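Local coordinates for protein beta-1,3-glucosyltransferase (Paecilomyces sp. J18, PDB 5JVV) that is a carbohydrate-active enzyme of the glucosyltransferase kind, built as a beta-sandwich of two curved, largely antiparallel sheets, at residues R36-A39 / E40-L44; A187-T191 / D192-K196; S213-V216 / S217-G220; K280-E283 / F284-A287. All blocks are in the same frame, centred on the assembly; numbering follows the deposited sequence.

Interaction 1 of 4, residues R36-A39 / E40-L44; sequences REVA and EGEGL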
loop_
_atom_site.group_PDB
_atom_site.type_symbol
_atom_site.label_atom_id
_atom_site.label_comp_id
_atom_site.label_asym_id
_atom_site.label_seq_id
_atom_site.Cartn_x
_atom_site.Cartn_y
_atom_site.Cartn_z
ATOM N N ARG A 36 -10.482 8.414 13.815
ATOM C CA ARG A 36 -11.580 8.419 12.852
ATOM C C ARG A 36 -12.512 9.624 12.989
ATOM O O ARG A 36 -12.861 10.246 11.985
ATOM C CB ARG A 36 -12.371 7.110 12.914
ATOM C CG ARG A 36 -13.590 7.085 11.998
ATOM C CD ARG A 36 -14.182 5.695 11.931
ATOM N NE ARG A 36 -15.464 5.688 11.233
ATOM C CZ ARG A 36 -16.249 4.620 11.135
ATOM N NH1 ARG A 36 -17.407 4.703 10.490
ATOM N NH2 ARG A 36 -15.881 3.476 11.698
ATOM N N GLU A 37 -12.912 9.973 14.211
ATOM C CA GLU A 37 -13.823 11.110 14.374
ATOM C C GLU A 37 -13.180 12.434 13.944
ATOM O O GLU A 37 -13.863 13.305 13.392
ATOM C CB GLU A 37 -14.401 11.188 15.796
ATOM C CG GLU A 37 -13.407 11.571 16.870
ATOM C CD GLU A 37 -12.597 10.401 17.413
ATOM O OE1 GLU A 37 -12.834 9.232 17.005
ATOM O OE2 GLU A 37 -11.706 10.664 18.256
ATOM N N VAL A 38 -11.876 12.579 14.162
ATOM C CA VAL A 38 -11.184 13.772 13.703
ATOM C C VAL A 38 -11.140 13.781 12.183
ATOM O O VAL A 38 -11.414 14.802 11.554
ATOM C CB VAL A 38 -9.761 13.876 14.272
ATOM C CG1 VAL A 38 -8.972 14.928 13.527
ATOM C CG2 VAL A 38 -9.808 14.221 15.750
ATOM N N ALA A 39 -10.835 12.627 11.597
ATOM C CA ALA A 39 -10.709 12.514 10.147
ATOM C C ALA A 39 -12.034 12.802 9.459
ATOM O O ALA A 39 -12.078 13.495 8.432
ATOM C CB ALA A 39 -10.219 11.133 9.776
ATOM N N GLU A 40 -13.118 12.280 10.022
ATOM C CA GLU A 40 -14.435 12.514 9.449
ATOM C C GLU A 40 -14.821 13.983 9.549
ATOM O O GLU A 40 -15.420 14.540 8.630
ATOM C CB GLU A 40 -15.482 11.608 10.099
ATOM C CG GLU A 40 -15.342 10.145 9.647
ATOM C CD GLU A 40 -16.188 9.185 10.455
ATOM O OE1 GLU A 40 -16.676 9.581 11.536
ATOM O OE2 GLU A 40 -16.351 8.023 10.013
ATOM N N GLY A 41 -14.462 14.618 10.658
ATOM C CA GLY A 41 -14.797 16.019 10.859
ATOM C C GLY A 41 -14.065 16.962 9.922
ATOM O O GLY A 41 -14.576 18.028 9.570
ATOM N N GLU A 42 -12.872 16.561 9.500
ATOM C CA GLU A 42 -12.026 17.420 8.680
ATOM C C GLU A 42 -12.050 16.964 7.221
ATOM O O GLU A 42 -11.291 17.466 6.378
ATOM C CB GLU A 42 -10.602 17.466 9.247
ATOM C CG GLU A 42 -10.593 18.024 10.666
ATOM C CD GLU A 42 -9.219 18.189 11.266
ATOM O OE1 GLU A 42 -9.156 18.476 12.478
ATOM O OE2 GLU A 42 -8.216 18.048 10.539
ATOM N N GLY A 43 -12.934 16.010 6.941
ATOM C CA GLY A 43 -13.170 15.551 5.582
ATOM C C GLY A 43 -12.119 14.595 5.033
ATOM O O GLY A 43 -12.111 14.305 3.831
ATOM N N LEU A 44 -11.234 14.095 5.892
ATOM C CA LEU A 44 -10.213 13.142 5.447
ATOM C C LEU A 44 -10.770 11.747 5.208
ATOM O O LEU A 44 -10.180 10.935 4.485
ATOM C CB LEU A 44 -9.061 13.050 6.454
ATOM C CG LEU A 44 -7.904 14.053 6.339
ATOM C CD1 LEU A 44 -8.380 15.483 6.316
ATOM C CD2 LEU A 44 -6.900 13.833 7.469
HETATM O O HOH W 1 -12.257 17.237 13.278
#

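Interaction 2 of 4, residues A187-T191 / D192-K196; sequences AMQWT and DEFIK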
loop_
_atom_site.group_PDB
_atom_site.type_symbol
_atom_site.label_atom_id
_atom_site.label_comp_id
_atom_site.label_asym_id
_atom_site.label_seq_id
_atom_site.Cartn_x
_atom_site.Cartn_y
_atom_site.Cartn_z
ATOM N N ALA A 187 -4.915 -8.287 -5.976
ATOM C CA ALA A 187 -5.248 -9.576 -5.390
ATOM C C ALA A 187 -4.006 -10.234 -4.819
ATOM O O ALA A 187 -2.932 -10.180 -5.420
ATOM C CB ALA A 187 -5.886 -10.489 -6.431
ATOM N N MET A 188 -4.161 -10.867 -3.660
ATOM C CA MET A 188 -3.086 -11.660 -3.073
ATOM C C MET A 188 -3.565 -13.075 -2.808
ATOM O O MET A 188 -4.622 -13.267 -2.204
ATOM C CB MET A 188 -2.619 -11.045 -1.753
ATOM C CG MET A 188 -1.609 -11.940 -1.040
ATOM S SD MET A 188 -0.847 -11.220 0.427
ATOM C CE MET A 188 -2.277 -10.914 1.456
ATOM N N GLN A 189 -2.790 -14.061 -3.260
ATOM C CA GLN A 189 -2.973 -15.441 -2.825
ATOM C C GLN A 189 -1.802 -15.817 -1.924
ATOM O O GLN A 189 -0.644 -15.667 -2.314
ATOM C CB GLN A 189 -3.017 -16.400 -4.006
ATOM C CG GLN A 189 -3.302 -17.841 -3.592
ATOM C CD GLN A 189 -3.179 -18.823 -4.740
ATOM O OE1 GLN A 189 -2.541 -18.535 -5.752
ATOM N NE2 GLN A 189 -3.788 -19.993 -4.584
ATOM N N TRP A 190 -2.112 -16.305 -0.727
ATOM C CA TRP A 190 -1.087 -16.636 0.271
ATOM C C TRP A 190 -1.232 -18.107 0.667
ATOM O O TRP A 190 -2.264 -18.507 1.212
ATOM C CB TRP A 190 -1.275 -15.696 1.470
ATOM C CG TRP A 190 -0.503 -15.975 2.746
ATOM C CD1 TRP A 190 0.510 -16.873 2.944
ATOM C CD2 TRP A 190 -0.706 -15.314 4.003
ATOM N NE1 TRP A 190 0.945 -16.807 4.253
ATOM C CE2 TRP A 190 0.208 -15.864 4.922
ATOM C CE3 TRP A 190 -1.577 -14.313 4.437
ATOM C CZ2 TRP A 190 0.271 -15.448 6.249
ATOM C CZ3 TRP A 190 -1.513 -13.892 5.753
ATOM C CH2 TRP A 190 -0.596 -14.462 6.646
ATOM N N THR A 191 -0.211 -18.910 0.362
ATOM C CA THR A 191 -0.181 -20.328 0.743
ATOM C C THR A 191 1.104 -20.575 1.514
ATOM O O THR A 191 1.887 -19.652 1.683
ATOM C CB THR A 191 -0.208 -21.264 -0.481
ATOM O OG1 THR A 191 1.046 -21.184 -1.177
ATOM C CG2 THR A 191 -1.337 -20.899 -1.421
ATOM N N ASP A 192 1.333 -21.801 1.979
ATOM C CA ASP A 192 2.569 -22.087 2.702
ATOM C C ASP A 192 3.771 -21.771 1.822
ATOM O O ASP A 192 4.779 -21.236 2.291
ATOM C CB ASP A 192 2.643 -23.566 3.098
ATOM C CG ASP A 192 1.901 -23.881 4.387
ATOM O OD1 ASP A 192 1.541 -22.948 5.130
ATOM O OD2 ASP A 192 1.695 -25.085 4.664
ATOM N N GLU A 193 3.657 -22.098 0.541
ATOM C CA GLU A 193 4.806 -22.054 -0.356
ATOM C C GLU A 193 5.068 -20.685 -0.963
ATOM O O GLU A 193 6.215 -20.354 -1.280
ATOM C CB GLU A 193 4.627 -23.084 -1.466
ATOM C CG GLU A 193 4.701 -24.513 -0.959
ATOM C CD GLU A 193 4.030 -25.510 -1.887
ATOM O OE1 GLU A 193 3.535 -25.101 -2.960
ATOM O OE2 GLU A 193 3.995 -26.707 -1.535
ATOM N N PHE A 194 4.018 -19.889 -1.144
ATOM C CA PHE A 194 4.189 -18.639 -1.868
ATOM C C PHE A 194 3.186 -17.554 -1.506
ATOM O O PHE A 194 2.126 -17.820 -0.938
ATOM C CB PHE A 194 4.165 -18.886 -3.389
ATOM C CG PHE A 194 2.897 -19.537 -3.900
ATOM C CD1 PHE A 194 1.707 -18.816 -3.993
ATOM C CD2 PHE A 194 2.912 -20.850 -4.335
ATOM C CE1 PHE A 194 0.553 -19.412 -4.477
ATOM C CE2 PHE A 194 1.761 -21.453 -4.830
ATOM C CZ PHE A 194 0.581 -20.729 -4.893
ATOM N N ILE A 195 3.555 -16.322 -1.830
ATOM C CA ILE A 195 2.608 -15.222 -1.887
ATOM C C ILE A 195 2.636 -14.707 -3.316
ATOM O O ILE A 195 3.692 -14.334 -3.832
ATOM C CB ILE A 195 2.974 -14.106 -0.889
ATOM C CG1 ILE A 195 2.631 -14.572 0.527
ATOM C CG2 ILE A 195 2.213 -12.826 -1.208
ATOM C CD1 ILE A 195 3.420 -13.878 1.595
ATOM N N LYS A 196 1.480 -14.722 -3.972
ATOM C CA LYS A 196 1.374 -14.211 -5.335
ATOM C C LYS A 196 0.512 -12.967 -5.343
ATOM O O LYS A 196 -0.530 -12.928 -4.682
ATOM C CB LYS A 196 0.776 -15.266 -6.260
ATOM C CG LYS A 196 1.714 -16.427 -6.537
ATOM C CD LYS A 196 1.009 -17.513 -7.345
ATOM C CE LYS A 196 1.932 -18.684 -7.634
ATOM N NZ LYS A 196 1.240 -19.741 -8.454
HETATM O O HOH W 2 -1.464 -20.100 -7.759
HETATM O O HOH W 3 1.067 -23.625 -2.583
#

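Interaction 3 of 4, residues S213-V216 / S217-G220; sequences SPDV and SEFG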
loop_
_atom_site.group_PDB
_atom_site.type_symbol
_atom_site.label_atom_id
_atom_site.label_comp_id
_atom_site.label_asym_id
_atom_site.label_seq_id
_atom_site.Cartn_x
_atom_site.Cartn_y
_atom_site.Cartn_z
ATOM N N SER A 213 -16.605 -15.572 -6.551
ATOM C CA SER A 213 -16.282 -16.990 -6.540
ATOM C C SER A 213 -14.960 -17.167 -7.276
ATOM O O SER A 213 -14.920 -17.748 -8.359
ATOM C CB SER A 213 -17.386 -17.791 -7.226
ATOM O OG SER A 213 -17.552 -17.379 -8.572
ATOM N N PRO A 214 -13.867 -16.656 -6.684
ATOM C CA PRO A 214 -12.576 -16.544 -7.375
ATOM C C PRO A 214 -11.991 -17.876 -7.815
ATOM O O PRO A 214 -11.900 -18.820 -7.026
ATOM C CB PRO A 214 -11.660 -15.910 -6.317
ATOM C CG PRO A 214 -12.574 -15.318 -5.297
ATOM C CD PRO A 214 -13.782 -16.198 -5.286
ATOM N N ASP A 215 -11.596 -17.933 -9.081
ATOM C CA ASP A 215 -10.881 -19.075 -9.640
ATOM C C ASP A 215 -9.490 -18.564 -9.980
ATOM O O ASP A 215 -9.322 -17.826 -10.956
ATOM C CB ASP A 215 -11.597 -19.557 -10.904
ATOM C CG ASP A 215 -10.774 -20.557 -11.714
ATOM O OD1 ASP A 215 -11.055 -20.697 -12.927
ATOM O OD2 ASP A 215 -9.862 -21.203 -11.151
ATOM N N VAL A 216 -8.504 -18.927 -9.159
ATOM C CA VAL A 216 -7.135 -18.431 -9.326
ATOM C C VAL A 216 -6.544 -18.784 -10.709
ATOM O O VAL A 216 -5.705 -18.050 -11.244
ATOM C CB VAL A 216 -6.224 -18.895 -8.154
ATOM C CG1 VAL A 216 -4.772 -18.528 -8.399
ATOM C CG2 VAL A 216 -6.698 -18.281 -6.845
ATOM N N SER A 217 -7.025 -19.872 -11.308
ATOM C CA SER A 217 -6.575 -20.260 -12.640
ATOM C C SER A 217 -6.849 -19.179 -13.683
ATOM O O SER A 217 -6.061 -18.988 -14.611
ATOM C CB SER A 217 -7.215 -21.578 -13.067
ATOM O OG SER A 217 -6.946 -22.590 -12.120
ATOM N N GLU A 218 -7.946 -18.443 -13.534
ATOM C CA GLU A 218 -8.198 -17.406 -14.521
ATOM C C GLU A 218 -7.489 -16.092 -14.242
ATOM O O GLU A 218 -7.615 -15.154 -15.027
ATOM C CB GLU A 218 -9.690 -17.190 -14.779
ATOM C CG GLU A 218 -10.461 -16.588 -13.662
ATOM C CD GLU A 218 -11.688 -15.859 -14.175
ATOM O OE1 GLU A 218 -12.297 -15.125 -13.386
ATOM O OE2 GLU A 218 -12.038 -16.013 -15.368
ATOM N N PHE A 219 -6.715 -16.032 -13.157
ATOM C CA PHE A 219 -5.994 -14.805 -12.819
ATOM C C PHE A 219 -4.818 -14.602 -13.771
ATOM O O PHE A 219 -4.305 -13.491 -13.919
ATOM C CB PHE A 219 -5.467 -14.843 -11.382
ATOM C CG PHE A 219 -6.532 -14.723 -10.314
ATOM C CD1 PHE A 219 -7.890 -14.835 -10.617
ATOM C CD2 PHE A 219 -6.153 -14.489 -8.992
ATOM C CE1 PHE A 219 -8.843 -14.726 -9.612
ATOM C CE2 PHE A 219 -7.093 -14.376 -7.989
ATOM C CZ PHE A 219 -8.440 -14.497 -8.298
ATOM N N GLY A 220 -4.369 -15.684 -14.398
ATOM C CA GLY A 220 -3.212 -15.613 -15.270
ATOM C C GLY A 220 -1.927 -15.473 -14.477
ATOM O O GLY A 220 -1.877 -15.796 -13.285
HETATM O O HOH W 4 -7.755 -23.063 -9.594
HETATM O O HOH W 5 -3.186 -18.231 -11.997
#

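Interaction 4 of 4, residues K280-E283 / F284-A287; sequences KPEE and FKEA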
loop_
_atom_site.group_PDB
_atom_site.type_symbol
_atom_site.label_atom_id
_atom_site.label_comp_id
_atom_site.label_asym_id
_atom_site.label_seq_id
_atom_site.Cartn_x
_atom_site.Cartn_y
_atom_site.Cartn_z
ATOM N N LYS A 280 2.948 23.287 0.360
ATOM C CA LYS A 280 2.137 23.114 -0.848
ATOM C C LYS A 280 0.912 22.220 -0.632
ATOM O O LYS A 280 0.763 21.181 -1.281
ATOM C CB LYS A 280 2.998 22.572 -1.992
ATOM C CG LYS A 280 4.173 23.468 -2.354
ATOM C CD LYS A 280 5.023 22.805 -3.422
ATOM C CE LYS A 280 6.282 23.599 -3.723
ATOM N NZ LYS A 280 5.944 24.932 -4.288
ATOM N N PRO A 281 0.001 22.638 0.263
ATOM C CA PRO A 281 -1.149 21.776 0.569
ATOM C C PRO A 281 -1.985 21.386 -0.655
ATOM O O PRO A 281 -2.438 20.241 -0.729
ATOM C CB PRO A 281 -1.985 22.639 1.524
ATOM C CG PRO A 281 -1.542 24.061 1.254
ATOM C CD PRO A 281 -0.071 23.924 0.984
ATOM N N GLU A 282 -2.163 22.298 -1.608
ATOM C CA GLU A 282 -2.996 22.014 -2.785
ATOM C C GLU A 282 -2.454 20.873 -3.652
ATOM O O GLU A 282 -3.209 20.219 -4.375
ATOM C CB GLU A 282 -3.192 23.283 -3.623
ATOM C CG GLU A 282 -4.189 23.145 -4.768
ATOM C CD GLU A 282 -5.581 22.767 -4.297
ATOM O OE1 GLU A 282 -6.185 21.860 -4.915
ATOM O OE2 GLU A 282 -6.071 23.378 -3.319
ATOM N N GLU A 283 -1.151 20.617 -3.572
ATOM C CA GLU A 283 -0.541 19.530 -4.334
ATOM C C GLU A 283 -0.989 18.164 -3.840
ATOM O O GLU A 283 -0.733 17.144 -4.486
ATOM C CB GLU A 283 0.986 19.624 -4.277
ATOM C CG GLU A 283 1.553 20.803 -5.036
ATOM C CD GLU A 283 2.317 20.381 -6.277
ATOM O OE1 GLU A 283 3.081 21.215 -6.809
ATOM O OE2 GLU A 283 2.157 19.220 -6.720
ATOM N N PHE A 284 -1.688 18.139 -2.709
ATOM C CA PHE A 284 -2.077 16.860 -2.101
ATOM C C PHE A 284 -3.547 16.524 -2.245
ATOM O O PHE A 284 -4.053 15.580 -1.623
ATOM C CB PHE A 284 -1.603 16.822 -0.643
ATOM C CG PHE A 284 -0.115 16.895 -0.541
ATOM C CD1 PHE A 284 0.646 15.753 -0.731
ATOM C CD2 PHE A 284 0.523 18.115 -0.379
ATOM C CE1 PHE A 284 2.036 15.804 -0.693
ATOM C CE2 PHE A 284 1.899 18.185 -0.346
ATOM C CZ PHE A 284 2.662 17.026 -0.508
ATOM N N LYS A 285 -4.239 17.269 -3.094
ATOM C CA LYS A 285 -5.639 16.974 -3.362
ATOM C C LYS A 285 -5.791 15.563 -3.921
ATOM O O LYS A 285 -6.787 14.889 -3.656
ATOM C CB LYS A 285 -6.230 18.006 -4.320
ATOM C CG LYS A 285 -7.738 17.963 -4.390
ATOM C CD LYS A 285 -8.305 19.226 -5.018
ATOM C CE LYS A 285 -9.777 19.043 -5.318
ATOM N NZ LYS A 285 -10.002 17.787 -6.087
ATOM N N GLU A 286 -4.790 15.105 -4.678
ATOM C CA GLU A 286 -4.859 13.772 -5.279
ATOM C C GLU A 286 -4.215 12.694 -4.418
ATOM O O GLU A 286 -4.124 11.548 -4.840
ATOM C CB GLU A 286 -4.203 13.760 -6.671
ATOM C CG GLU A 286 -5.028 14.427 -7.758
ATOM C CD GLU A 286 -6.278 13.638 -8.085
ATOM O OE1 GLU A 286 -6.139 12.465 -8.498
ATOM O OE2 GLU A 286 -7.387 14.187 -7.919
ATOM N N ALA A 287 -3.772 13.052 -3.215
ATOM C CA ALA A 287 -3.166 12.073 -2.322
ATOM C C ALA A 287 -4.239 11.396 -1.481
ATOM O O ALA A 287 -4.271 11.551 -0.262
ATOM C CB ALA A 287 -2.108 12.744 -1.430
HETATM O O HOH W 6 -2.813 16.665 -6.129
#

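Interaction 1 of 4, residues R36-A39 / E40-L44
Arg36 and Glu40 face each other one turn apart on the short helix 36-41, the guanidinium set almost at right angles to the carboxylate, with 88° between their planes. Arg36 holds CG trans to its own backbone N (chi1 176°) and stays extended as far as NE. The chain passes slantwise over the acid, and Arg36 NE forms a salt bridge to Glu40 OE2 at 2.8 Å. The bond is nearly straight and lies in the guanidinium plane, but it reaches OE2 from above the carboxylate plane. A long arginine suits the place because it can serve two acids: NE is spent on Glu40, while NH2 makes a second salt bridge to Asp16. The backbone ties the same two residues, Glu40 N donating to Arg36 O at 2.8 Å, the ordinary bond of the helix.

Val38 and Glu42 run side by side and point the same way, Val38 CG1 lying 3.7 Å from Glu42 OE1. A water bridges Val38 O and, weakly, Glu42 OE1, whereas OE2 forms a salt bridge with Lys71. On the inner side, the small methyl of Ala39 meets Leu44 CB at 4.0 Å, and both residues are buried against strand 70-77.

After Gly41 the chain stops being helical. Gly43 takes a positive phi of 78°, which glycine adopts readily, and the turn doubles back until Leu44 N donates to Ala39 O at 2.7 Å. Together with a weak bond from Gly43 N to Glu40 O, this is a Schellman motif with Gly43 as the C-prime residue, closing the helix and leading into strand 45-47.

Interaction 2 of 4, residues A187-T191 / D192-K196
Thr191 turns OG1 between its own backbone N and carbonyl carbon (chi1 71°), and Phe194 sends its ring into the equivalent position (chi1 58°), so that the hydroxyl oxygen comes to lie over the centre of the ring face. Thr191 OG1 stands 3.5 Å above the plane of the Phe194 ring. Thr191 OG1 also accepts Phe194 N at 3.2 Å and, weakly, Glu193 N, the latter as in an ST turn; a water links it to Glu193 OE1. A short hydroxyl residue is apt where backbone N-H groups need an acceptor close by.

Thr191 N donates almost straight to Phe194 O at 2.9 Å, closing the tight loop of a beta hairpin between strands 184-190 and 195-201. Gln189 and Lys196 form its antiparallel hydrogen-bonded pair, and Trp190 and Ile195 the non-hydrogen-bonded pair beside it.

On the Gln189 face, the extended glutamine brings OE1 to the ring edge, 3.5 Å from Phe194 CE1, while Lys196 CE covers the other ring face. A water joins Gln189 OE1 to Lys196 NZ; NE2 is hydrogen-bonded to Tyr3 OH. On the buried face, Ile195 CG1 lies 4.0 Å from Trp190 CD1 and its CG2 is 3.8 Å from Met188 SD. Trp190 NE1 is hydrogen-bonded to Gly233 O.

Interaction 3 of 4, residues S213-V216 / S217-G220
Between Asp215 and Phe219 the backbone coils through two overlapping turns, Glu218 N donating to Asp215 O and Phe219 N to Val216 O, each at 3.0 Å. The coil brings Phe219 back to Val216, three places earlier, with its ring face turned to the Val216 backbone. Val216 CA sits 3.8 Å from the centroid of the Phe219 ring and only 10° off the normal, a CH-pi contact over the face. Val216 CG2 meets Phe219 CE2, and at the far end of the ring Pro214 CB approaches Phe219 CZ at 4.0 Å. Phenylalanine is well chosen here because its broad apolar face can cover backbone as well as side-chain carbon.

Asp215 has CG pointing away from its backbone N (chi1 168°), and from there Asp215 OD2 reaches forward to accept Ser217 N at 3.1 Å, met from above the carboxylate plane; this is an Asx turn, which starts the coil. A water bridges OD2 and Ser217 OG. The whole piece belongs to the loop between helix 207-210 and strand 224-226. Ser208 of that helix ties the loop down, its OG hydrogen-bonded to both Asp215 N and Glu218 OE1, while the Phe219 ring makes edge-to-face contacts with Trp198 and Phe200 of strand 195-201. At the exit, Gly220 adopts a positive phi suited to glycine; its O accepts Trp198 NE1, and a water donates to Gly220 O and, at 2.6 Å, to Val216 O.

Interaction 4 of 4, residues K280-E283 / F284-A287
Phe284 folds back on Lys280, its ring meeting the carbonyl of that residue with an edge. CG is swung away from the carbonyl carbon of Phe284 (chi1 -63°), and chi2 of -81° turns the ring until Lys280 O lies near its plane, 3.2 Å from Phe284 CD2. Pro281 O also lies in that plane, and it accepts Phe284 N at 3.0 Å from above the plane of its own carbonyl. The hydrogens along an aromatic edge are slightly positive, which suits such carbonyl neighbours.

Glu283 N donates to Lys280 O at 3.0 Å, and with the Pro281-Phe284 bond this winds residues 281-283 into a 3-10 turn straight after helix 269-279. Pro281 fits its first position, having no N-H to offer and a phi already close to helical. A type I beta turn follows from Phe284 to Ala287, closed by Ala287 N on Phe284 O, and leads toward strand 289-297. The buried phenylalanine packs against Phe276 and Val277 of the helix and makes an edge-to-face contact with Phe247.

In one of the two Lys285 conformers the lysine lies alongside Glu282. The glutamate bends at its second torsion (chi2 60°), bringing Glu282 OE1 to 3.4 Å from Lys285 CD, an approach that is doubtful for the same reason. Lys285 N bonds weakly to Glu282 O. A water spans the two turns, donating to Glu283 O at 2.7 Å and accepting from Glu286 N.

How the interactions relate
The four contacts follow one another along the chain and form two groups. Interactions 2 and 3 are neighbours, about 13 Å between centres, and touch where Gln189 OE1 packs 3.5 Å from Val216 CG1; strand 195-201, whose beginning lies in the hairpin, also receives the ring of Phe219. Interactions 1 and 4 are about 17 Å apart between centres, without touching, and both lie against strand 70-77. About 35 Å separates the centre of interaction 2 from the centre of either, on the opposite side of the chain's centre. The antiparallel sheet spans the distance: the 184-190 and 289-297 strands both pair with strand 84-90. Local turns and caps thus connect elements at distant parts of one sandwich.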